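Local coordinates for protein export chaperone SatS (Mycobacterium tuberculosis H37Rv, PDB 6DNM) that acts as a chaperone for the SecA2 protein export pathway, the deposited part being its C-terminal domain, at residues E56-E66 / I80-V91; D96-L104 / Q119-L127. One frame throughout, in Å; residues are numbered along the deposited sequence.

Contact 1: E56-E66 / I80-V91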
loop_
_atom_site.group_PDB
_atom_site.type_symbol
_atom_site.label_atom_id
_atom_site.label_comp_id
_atom_site.label_asym_id
_atom_site.label_seq_id
_atom_site.Cartn_x
_atom_site.Cartn_y
_atom_site.Cartn_z
ATOM N N GLU A 56 -7.021 -5.780 12.657
ATOM C CA GLU A 56 -6.941 -7.147 12.170
ATOM C C GLU A 56 -8.242 -7.900 12.429
ATOM O O GLU A 56 -8.689 -8.679 11.580
ATOM C CB GLU A 56 -5.732 -7.843 12.785
ATOM C CG GLU A 56 -4.419 -7.148 12.433
ATOM C CD GLU A 56 -3.330 -7.364 13.466
ATOM O OE1 GLU A 56 -2.911 -6.377 14.124
ATOM O OE2 GLU A 56 -2.888 -8.521 13.612
ATOM N N ARG A 57 -8.890 -7.646 13.571
ATOM C CA ARG A 57 -10.147 -8.328 13.873
ATOM C C ARG A 57 -11.226 -7.966 12.859
ATOM O O ARG A 57 -11.988 -8.833 12.415
ATOM C CB ARG A 57 -10.613 -7.994 15.292
ATOM C CG ARG A 57 -11.896 -8.712 15.709
ATOM C CD ARG A 57 -12.138 -8.652 17.220
ATOM N NE ARG A 57 -12.900 -7.466 17.614
ATOM C CZ ARG A 57 -13.284 -7.208 18.861
ATOM N NH1 ARG A 57 -12.981 -8.055 19.839
ATOM N NH2 ARG A 57 -13.977 -6.107 19.135
ATOM N N ALA A 58 -11.308 -6.687 12.486
ATOM C CA ALA A 58 -12.304 -6.272 11.508
ATOM C C ALA A 58 -12.057 -6.951 10.168
ATOM O O ALA A 58 -13.000 -7.404 9.512
ATOM C CB ALA A 58 -12.290 -4.747 11.372
ATOM N N LEU A 59 -10.789 -7.026 9.747
ATOM C CA LEU A 59 -10.442 -7.725 8.514
ATOM C C LEU A 59 -10.831 -9.199 8.591
ATOM O O LEU A 59 -11.436 -9.744 7.660
ATOM C CB LEU A 59 -8.943 -7.553 8.252
ATOM C CG LEU A 59 -8.319 -8.324 7.079
ATOM C CD1 LEU A 59 -9.090 -8.111 5.775
ATOM C CD2 LEU A 59 -6.833 -7.966 6.914
ATOM N N ALA A 60 -10.516 -9.859 9.707
ATOM C CA ALA A 60 -10.867 -11.268 9.860
ATOM C C ALA A 60 -12.378 -11.478 9.819
ATOM O O ALA A 60 -12.856 -12.466 9.246
ATOM C CB ALA A 60 -10.273 -11.815 11.158
ATOM N N ARG A 61 -13.150 -10.560 10.418
ATOM C CA ARG A 61 -14.609 -10.670 10.370
ATOM C C ARG A 61 -15.114 -10.578 8.940
ATOM O O ARG A 61 -16.006 -11.334 8.534
ATOM C CB ARG A 61 -15.246 -9.548 11.187
ATOM C CG ARG A 61 -15.183 -9.746 12.666
ATOM C CD ARG A 61 -16.158 -10.778 13.102
ATOM N NE ARG A 61 -16.108 -10.932 14.548
ATOM C CZ ARG A 61 -16.185 -12.103 15.164
ATOM N NH1 ARG A 61 -16.309 -13.212 14.451
ATOM N NH2 ARG A 61 -16.130 -12.157 16.483
ATOM N N TYR A 62 -14.568 -9.638 8.170
ATOM C CA TYR A 62 -14.953 -9.494 6.775
ATOM C C TYR A 62 -14.637 -10.761 5.990
ATOM O O TYR A 62 -15.462 -11.231 5.193
ATOM C CB TYR A 62 -14.216 -8.292 6.186
ATOM C CG TYR A 62 -14.493 -8.038 4.723
ATOM C CD1 TYR A 62 -15.544 -7.223 4.328
ATOM C CD2 TYR A 62 -13.687 -8.601 3.735
ATOM C CE1 TYR A 62 -15.796 -6.982 2.987
ATOM C CE2 TYR A 62 -13.935 -8.376 2.392
ATOM C CZ TYR A 62 -14.989 -7.562 2.021
ATOM O OH TYR A 62 -15.234 -7.334 0.680
ATOM N N LEU A 63 -13.457 -11.342 6.221
ATOM C CA LEU A 63 -13.024 -12.516 5.474
ATOM C C LEU A 63 -13.823 -13.766 5.820
ATOM O O LEU A 63 -13.774 -14.741 5.065
ATOM C CB LEU A 63 -11.527 -12.758 5.694
ATOM C CG LEU A 63 -10.600 -11.665 5.161
ATOM C CD1 LEU A 63 -9.193 -11.829 5.731
ATOM C CD2 LEU A 63 -10.589 -11.696 3.637
ATOM N N ALA A 64 -14.560 -13.758 6.933
ATOM C CA ALA A 64 -15.443 -14.870 7.269
ATOM C C ALA A 64 -16.713 -14.880 6.436
ATOM O O ALA A 64 -17.391 -15.913 6.378
ATOM C CB ALA A 64 -15.835 -14.814 8.745
ATOM N N ASP A 65 -17.059 -13.761 5.810
ATOM C CA ASP A 65 -18.300 -13.657 5.060
ATOM C C ASP A 65 -18.054 -13.966 3.591
ATOM O O ASP A 65 -16.951 -13.780 3.071
ATOM C CB ASP A 65 -18.881 -12.248 5.185
ATOM C CG ASP A 65 -19.499 -11.992 6.536
ATOM O OD1 ASP A 65 -19.936 -12.971 7.170
ATOM O OD2 ASP A 65 -19.553 -10.821 6.966
ATOM N N GLU A 66 -19.098 -14.453 2.928
ATOM C CA GLU A 66 -19.050 -14.634 1.484
ATOM C C GLU A 66 -18.972 -13.273 0.814
ATOM O O GLU A 66 -19.703 -12.347 1.179
ATOM C CB GLU A 66 -20.306 -15.358 1.010
ATOM C CG GLU A 66 -20.113 -16.180 -0.250
ATOM C CD GLU A 66 -19.429 -17.503 0.022
ATOM O OE1 GLU A 66 -18.183 -17.521 0.126
ATOM O OE2 GLU A 66 -20.140 -18.525 0.134
ATOM N N ILE A 80 -8.291 -18.845 2.943
ATOM C CA ILE A 80 -8.422 -17.705 3.847
ATOM C C ILE A 80 -9.803 -17.682 4.484
ATOM O O ILE A 80 -9.936 -17.541 5.706
ATOM C CB ILE A 80 -8.114 -16.390 3.110
ATOM C CG1 ILE A 80 -6.665 -16.392 2.607
ATOM C CG2 ILE A 80 -8.410 -15.194 4.023
ATOM C CD1 ILE A 80 -6.358 -15.313 1.596
ATOM N N ARG A 81 -10.848 -17.813 3.665
ATOM C CA ARG A 81 -12.211 -17.756 4.182
ATOM C C ARG A 81 -12.467 -18.884 5.170
ATOM O O ARG A 81 -13.069 -18.666 6.229
ATOM C CB ARG A 81 -13.206 -17.807 3.020
ATOM C CG ARG A 81 -14.664 -17.789 3.461
ATOM C CD ARG A 81 -15.603 -17.599 2.284
ATOM N NE ARG A 81 -15.510 -18.698 1.329
ATOM C CZ ARG A 81 -16.328 -19.745 1.315
ATOM N NH1 ARG A 81 -17.300 -19.842 2.213
ATOM N NH2 ARG A 81 -16.171 -20.699 0.408
ATOM N N THR A 82 -11.998 -20.095 4.847
ATOM C CA THR A 82 -12.175 -21.241 5.736
ATOM C C THR A 82 -11.405 -21.059 7.040
ATOM O O THR A 82 -11.887 -21.445 8.110
ATOM C CB THR A 82 -11.730 -22.525 5.023
ATOM O OG1 THR A 82 -12.477 -22.686 3.810
ATOM C CG2 THR A 82 -11.970 -23.729 5.902
ATOM N N ALA A 83 -10.208 -20.476 6.978
ATOM C CA ALA A 83 -9.492 -20.179 8.215
ATOM C C ALA A 83 -10.258 -19.166 9.055
ATOM O O ALA A 83 -10.320 -19.288 10.285
ATOM C CB ALA A 83 -8.080 -19.678 7.905
ATOM N N ALA A 84 -10.820 -18.139 8.411
ATOM C CA ALA A 84 -11.626 -17.163 9.138
ATOM C C ALA A 84 -12.811 -17.830 9.829
ATOM O O ALA A 84 -13.078 -17.577 11.011
ATOM C CB ALA A 84 -12.101 -16.064 8.186
ATOM N N THR A 85 -13.535 -18.690 9.107
ATOM C CA THR A 85 -14.699 -19.329 9.716
ATOM C C THR A 85 -14.300 -20.410 10.718
ATOM O O THR A 85 -15.056 -20.683 11.657
ATOM C CB THR A 85 -15.678 -19.842 8.648
ATOM O OG1 THR A 85 -15.020 -20.764 7.773
ATOM C CG2 THR A 85 -16.219 -18.671 7.822
ATOM N N ASP A 86 -13.123 -21.021 10.552
ATOM C CA ASP A 86 -12.622 -21.967 11.544
ATOM C C ASP A 86 -12.236 -21.276 12.841
ATOM O O ASP A 86 -12.094 -21.945 13.868
ATOM C CB ASP A 86 -11.352 -22.660 11.044
ATOM C CG ASP A 86 -11.622 -23.784 10.070
ATOM O OD1 ASP A 86 -12.798 -24.163 9.870
ATOM O OD2 ASP A 86 -10.626 -24.300 9.520
ATOM N N GLY A 87 -12.018 -19.964 12.805
ATOM C CA GLY A 87 -11.481 -19.264 13.949
ATOM C C GLY A 87 -9.977 -19.331 14.077
ATOM O O GLY A 87 -9.435 -18.879 15.091
ATOM N N SER A 88 -9.283 -19.869 13.079
ATOM C CA SER A 88 -7.842 -20.058 13.138
ATOM C C SER A 88 -7.071 -19.013 12.346
ATOM O O SER A 88 -5.837 -19.034 12.365
ATOM C CB SER A 88 -7.482 -21.451 12.617
ATOM O OG SER A 88 -7.868 -21.583 11.260
ATOM N N LEU A 89 -7.761 -18.114 11.644
ATOM C CA LEU A 89 -7.082 -17.089 10.865
ATOM C C LEU A 89 -6.307 -16.171 11.798
ATOM O O LEU A 89 -6.853 -15.643 12.770
ATOM C CB LEU A 89 -8.103 -16.275 10.072
ATOM C CG LEU A 89 -7.482 -15.246 9.117
ATOM C CD1 LEU A 89 -6.865 -15.946 7.913
ATOM C CD2 LEU A 89 -8.509 -14.218 8.669
ATOM N N ALA A 90 -5.024 -15.992 11.507
ATOM C CA ALA A 90 -4.150 -15.143 12.311
ATOM C C ALA A 90 -3.543 -14.152 11.334
ATOM O O ALA A 90 -2.589 -14.485 10.624
ATOM C CB ALA A 90 -3.071 -15.955 13.015
ATOM N N VAL A 91 -4.121 -12.956 11.275
ATOM C CA VAL A 91 -3.608 -11.920 10.391
ATOM C C VAL A 91 -2.293 -11.422 10.966
ATOM O O VAL A 91 -2.214 -11.042 12.140
ATOM C CB VAL A 91 -4.625 -10.785 10.226
ATOM C CG1 VAL A 91 -4.094 -9.741 9.256
ATOM C CG2 VAL A 91 -5.946 -11.345 9.738
#
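Ala-84 lies where the backbones come nearest, its methyl pressed on the backbone of Leu-63 and Ala-64: CB of Ala-84 is 3.6 Å from N of Ala-64. The two alanine methyls, CB of Ala-64 and CB of Ala-84, meet at 4.0 Å; the axes of the short helical segments approach to 8.7 Å, consistent with these small residues. Alongside, CA of Arg-81 directs a C-H to O of Leu-63 at 3.5 Å. Leu-63, its CG anti to the carbonyl carbon (chi1 -65°), touches with CD1 both CD2 of Leu-89 at 3.8 Å and CG2 of Ile-80 at 3.9 Å. Phe-12 and Trp-13 of helix 12-16 close over Ile-80 and Leu-89, while Leu-33 of strand 29-37 reaches Leu-63. Two helices successive in the chain, joined by a long, mostly irregular connection, thus pack crosswise at the periphery of the domain, the short axes at -110°; a Schellman motif at Gly-87, where phi is positive, ends helix 77-86 and sends the chain back under helix 56-63. There Leu-89 reaches CB of Ala-60, and the side chains of Val-91 and Leu-59 cross at about a right angle, CG1 to CD2 4.0 Å. Both ends are looser and more polar. At one, the Glu-56 chain passes obliquely over Val-91, its OE2 near O of Val-91, two acceptors without a hydrogen bond. At the other, OE1 of Glu-66 hovers over one face of the Arg-81 guanidinium, 3.2 Å from NE, joined by charge alone; the arginine's NH2 turns to Asp-78 in a second salt bridge.

Contact 2: D96-L104 / Q119-L127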
loop_
_atom_site.group_PDB
_atom_site.type_symbol
_atom_site.label_atom_id
_atom_site.label_comp_id
_atom_site.label_asym_id
_atom_site.label_seq_id
_atom_site.Cartn_x
_atom_site.Cartn_y
_atom_site.Cartn_z
ATOM N N ASP A 96 8.316 -6.016 5.941
ATOM C CA ASP A 96 8.432 -5.509 4.576
ATOM C C ASP A 96 7.091 -5.128 3.965
ATOM O O ASP A 96 7.064 -4.593 2.850
ATOM C CB ASP A 96 9.150 -6.526 3.681
ATOM C CG ASP A 96 8.438 -7.857 3.636
ATOM O OD1 ASP A 96 8.223 -8.383 2.527
ATOM O OD2 ASP A 96 8.077 -8.370 4.714
ATOM N N ASN A 97 5.989 -5.388 4.666
ATOM C CA ASN A 97 4.655 -5.024 4.205
ATOM C C ASN A 97 4.040 -3.926 5.061
ATOM O O ASN A 97 2.809 -3.788 5.119
ATOM C CB ASN A 97 3.766 -6.264 4.133
ATOM C CG ASN A 97 4.134 -7.145 2.981
ATOM O OD1 ASN A 97 4.445 -6.650 1.908
ATOM N ND2 ASN A 97 4.132 -8.453 3.198
ATOM N N VAL A 98 4.890 -3.138 5.712
ATOM C CA VAL A 98 4.489 -1.979 6.499
ATOM C C VAL A 98 4.768 -0.734 5.663
ATOM O O VAL A 98 5.918 -0.462 5.299
ATOM C CB VAL A 98 5.248 -1.949 7.836
ATOM C CG1 VAL A 98 5.048 -0.627 8.547
ATOM C CG2 VAL A 98 4.792 -3.105 8.716
ATOM N N TYR A 99 3.723 0.023 5.349
ATOM C CA TYR A 99 3.819 1.177 4.470
ATOM C C TYR A 99 3.358 2.418 5.216
ATOM O O TYR A 99 2.237 2.459 5.720
ATOM C CB TYR A 99 2.927 0.960 3.254
ATOM C CG TYR A 99 3.333 -0.217 2.408
ATOM C CD1 TYR A 99 4.461 -0.158 1.603
ATOM C CD2 TYR A 99 2.599 -1.402 2.424
ATOM C CE1 TYR A 99 4.840 -1.234 0.814
ATOM C CE2 TYR A 99 2.972 -2.486 1.635
ATOM C CZ TYR A 99 4.096 -2.391 0.831
ATOM O OH TYR A 99 4.475 -3.458 0.043
ATOM N N VAL A 100 4.206 3.438 5.277
ATOM C CA VAL A 100 3.948 4.609 6.110
ATOM C C VAL A 100 3.950 5.841 5.220
ATOM O O VAL A 100 5.001 6.239 4.697
ATOM C CB VAL A 100 4.983 4.751 7.242
ATOM C CG1 VAL A 100 4.659 5.956 8.128
ATOM C CG2 VAL A 100 5.038 3.481 8.062
ATOM N N LEU A 101 2.782 6.465 5.066
ATOM C CA LEU A 101 2.689 7.765 4.411
ATOM C C LEU A 101 2.835 8.926 5.386
ATOM O O LEU A 101 3.153 10.044 4.953
ATOM C CB LEU A 101 1.358 7.893 3.659
ATOM C CG LEU A 101 1.082 6.810 2.619
ATOM C CD1 LEU A 101 -0.191 7.124 1.843
ATOM C CD2 LEU A 101 2.262 6.607 1.669
ATOM N N SER A 102 2.634 8.666 6.679
ATOM C CA SER A 102 2.658 9.683 7.729
ATOM C C SER A 102 3.928 10.522 7.694
ATOM O O SER A 102 5.038 9.992 7.652
ATOM C CB SER A 102 2.591 8.974 9.078
ATOM O OG SER A 102 1.628 7.947 9.042
ATOM N N GLY A 103 3.749 11.842 7.765
ATOM C CA GLY A 103 4.844 12.771 7.863
ATOM C C GLY A 103 5.516 13.155 6.562
ATOM O O GLY A 103 6.245 14.153 6.539
ATOM N N LEU A 104 5.314 12.401 5.476
ATOM C CA LEU A 104 6.040 12.707 4.248
ATOM C C LEU A 104 5.715 14.108 3.745
ATOM O O LEU A 104 6.600 14.818 3.255
ATOM C CB LEU A 104 5.737 11.668 3.169
ATOM C CG LEU A 104 6.348 10.279 3.387
ATOM C CD1 LEU A 104 5.850 9.315 2.330
ATOM C CD2 LEU A 104 7.871 10.340 3.393
ATOM N N GLN A 119 11.661 4.838 4.426
ATOM C CA GLN A 119 10.229 5.117 4.443
ATOM C C GLN A 119 9.718 5.437 3.045
ATOM O O GLN A 119 8.689 4.907 2.604
ATOM C CB GLN A 119 9.929 6.286 5.377
ATOM C CG GLN A 119 8.439 6.590 5.410
ATOM C CD GLN A 119 8.086 7.804 6.215
ATOM O OE1 GLN A 119 8.947 8.415 6.849
ATOM N NE2 GLN A 119 6.804 8.157 6.212
ATOM N N LEU A 120 10.414 6.316 2.340
ATOM C CA LEU A 120 9.986 6.693 1.008
ATOM C C LEU A 120 10.024 5.531 0.029
ATOM O O LEU A 120 9.160 5.394 -0.780
ATOM C CB LEU A 120 10.799 7.879 0.496
ATOM C CG LEU A 120 10.370 8.419 -0.862
ATOM C CD1 LEU A 120 8.949 8.943 -0.824
ATOM C CD2 LEU A 120 11.319 9.477 -1.399
ATOM N N ASP A 121 11.038 4.693 0.132
ATOM C CA ASP A 121 11.144 3.558 -0.752
ATOM C C ASP A 121 9.953 2.634 -0.632
ATOM O O ASP A 121 9.377 2.251 -1.621
ATOM C CB ASP A 121 12.436 2.790 -0.563
ATOM C CG ASP A 121 12.737 1.951 -1.767
ATOM O OD1 ASP A 121 12.375 0.807 -1.819
ATOM O OD2 ASP A 121 13.280 2.510 -2.737
ATOM N N LEU A 122 9.614 2.292 0.602
ATOM C CA LEU A 122 8.412 1.498 0.842
ATOM C C LEU A 122 7.156 2.221 0.364
ATOM O O LEU A 122 6.286 1.612 -0.272
ATOM C CB LEU A 122 8.317 1.153 2.329
ATOM C CG LEU A 122 9.236 0.020 2.779
ATOM C CD1 LEU A 122 9.491 0.116 4.281
ATOM C CD2 LEU A 122 8.633 -1.322 2.406
ATOM N N ALA A 123 7.045 3.524 0.642
ATOM C CA ALA A 123 5.843 4.262 0.247
ATOM C C ALA A 123 5.646 4.255 -1.265
ATOM O O ALA A 123 4.520 4.101 -1.751
ATOM C CB ALA A 123 5.907 5.704 0.755
ATOM N N VAL A 124 6.725 4.440 -2.024
ATOM C CA VAL A 124 6.623 4.442 -3.479
ATOM C C VAL A 124 6.224 3.067 -3.995
ATOM O O VAL A 124 5.447 2.955 -4.945
ATOM C CB VAL A 124 7.935 4.954 -4.100
ATOM C CG1 VAL A 124 7.961 4.713 -5.605
ATOM C CG2 VAL A 124 8.090 6.434 -3.802
ATOM N N GLU A 125 6.732 2.002 -3.369
ATOM C CA GLU A 125 6.297 0.654 -3.719
ATOM C C GLU A 125 4.779 0.517 -3.599
ATOM O O GLU A 125 4.112 0.052 -4.529
ATOM C CB GLU A 125 7.020 -0.352 -2.826
ATOM C CG GLU A 125 6.580 -1.780 -2.998
ATOM C CD GLU A 125 7.358 -2.714 -2.095
ATOM O OE1 GLU A 125 8.594 -2.817 -2.262
ATOM O OE2 GLU A 125 6.734 -3.342 -1.219
ATOM N N LEU A 126 4.208 0.967 -2.479
ATOM C CA LEU A 126 2.754 0.898 -2.321
ATOM C C LEU A 126 2.045 1.786 -3.333
ATOM O O LEU A 126 1.047 1.376 -3.936
ATOM C CB LEU A 126 2.358 1.324 -0.908
ATOM C CG LEU A 126 0.845 1.437 -0.685
ATOM C CD1 LEU A 126 0.159 0.070 -0.709
ATOM C CD2 LEU A 126 0.570 2.167 0.617
ATOM N N LEU A 127 2.536 3.012 -3.519
ATOM C CA LEU A 127 1.885 3.950 -4.431
ATOM C C LEU A 127 1.805 3.385 -5.843
ATOM O O LEU A 127 0.760 3.472 -6.499
ATOM C CB LEU A 127 2.659 5.262 -4.451
ATOM C CG LEU A 127 2.614 6.104 -3.188
ATOM C CD1 LEU A 127 3.475 7.337 -3.347
ATOM C CD2 LEU A 127 1.206 6.478 -2.941
HETATM O O HOH W 1 8.537 -4.411 0.556
HETATM O O HOH W 2 6.747 3.674 4.193
#
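The hydroxyl of Tyr-99 donates to Glu-125 across a short gap, OH to OE2 2.6 Å, using the anti lone pair of the carboxylate oxygen; ring and carboxylate planes stand 72° apart. A water also donates to this OE2 and to O of Asp-96, so two donors hold the oxygen and tie it to the turn that precedes strand 98-100. At the other end the extended side chain of Gln-119 divides its amide NH2 between two carbonyls near the amide plane: NE2 to O of Ser-102 is 2.9 Å, and NE2 to O of Val-100 is 3.0 Å and nearly straight (169°), though the donor stands above the Val-100 carbonyl plane. Between these ends a second water bridges N of Val-100 and O of Gln-119. Packing fills the rest. CB of Leu-126 lies over one face of the Tyr-99 ring, 3.9 Å from its centroid in a CH-pi contact, while O of Leu-122 meets the ring's edge. CG of Leu-104 backs onto the Gln-119 amide, and its CD1 shares the methyl of Ala-123, at 3.9 Å, with CD2 of Leu-101. A type II turn from Leu-101 to Leu-104 puts Gly-103 at the N-cap of helix 104-110. The arrangement is a helix, 117-134, packed crosswise on an edge strand of a mixed four-stranded sheet, 98-100 lying parallel to 19-24.

Contact 1 lies at the periphery, its centre about 21 Å from that of the chain, and contact 2 near the middle, at about 7 Å; they do not touch. Both are only partly buried, contact 2 with six buried residues of 13 against three of 13. They follow in series, helix 77-86 leading on to strand 98-100, and share no element. Yet both border the same four-stranded sheet: contact 1 reaches strand 29-37, whereas contact 2 includes an edge strand. The helix pair meets mainly through alanine and branched aliphatic groups, with charged groups at its ends; the strand-helix pair adds side-chain hydrogen bonds and bridging waters that bind N of Val-100 in the edge strand and O of Asp-96 before it.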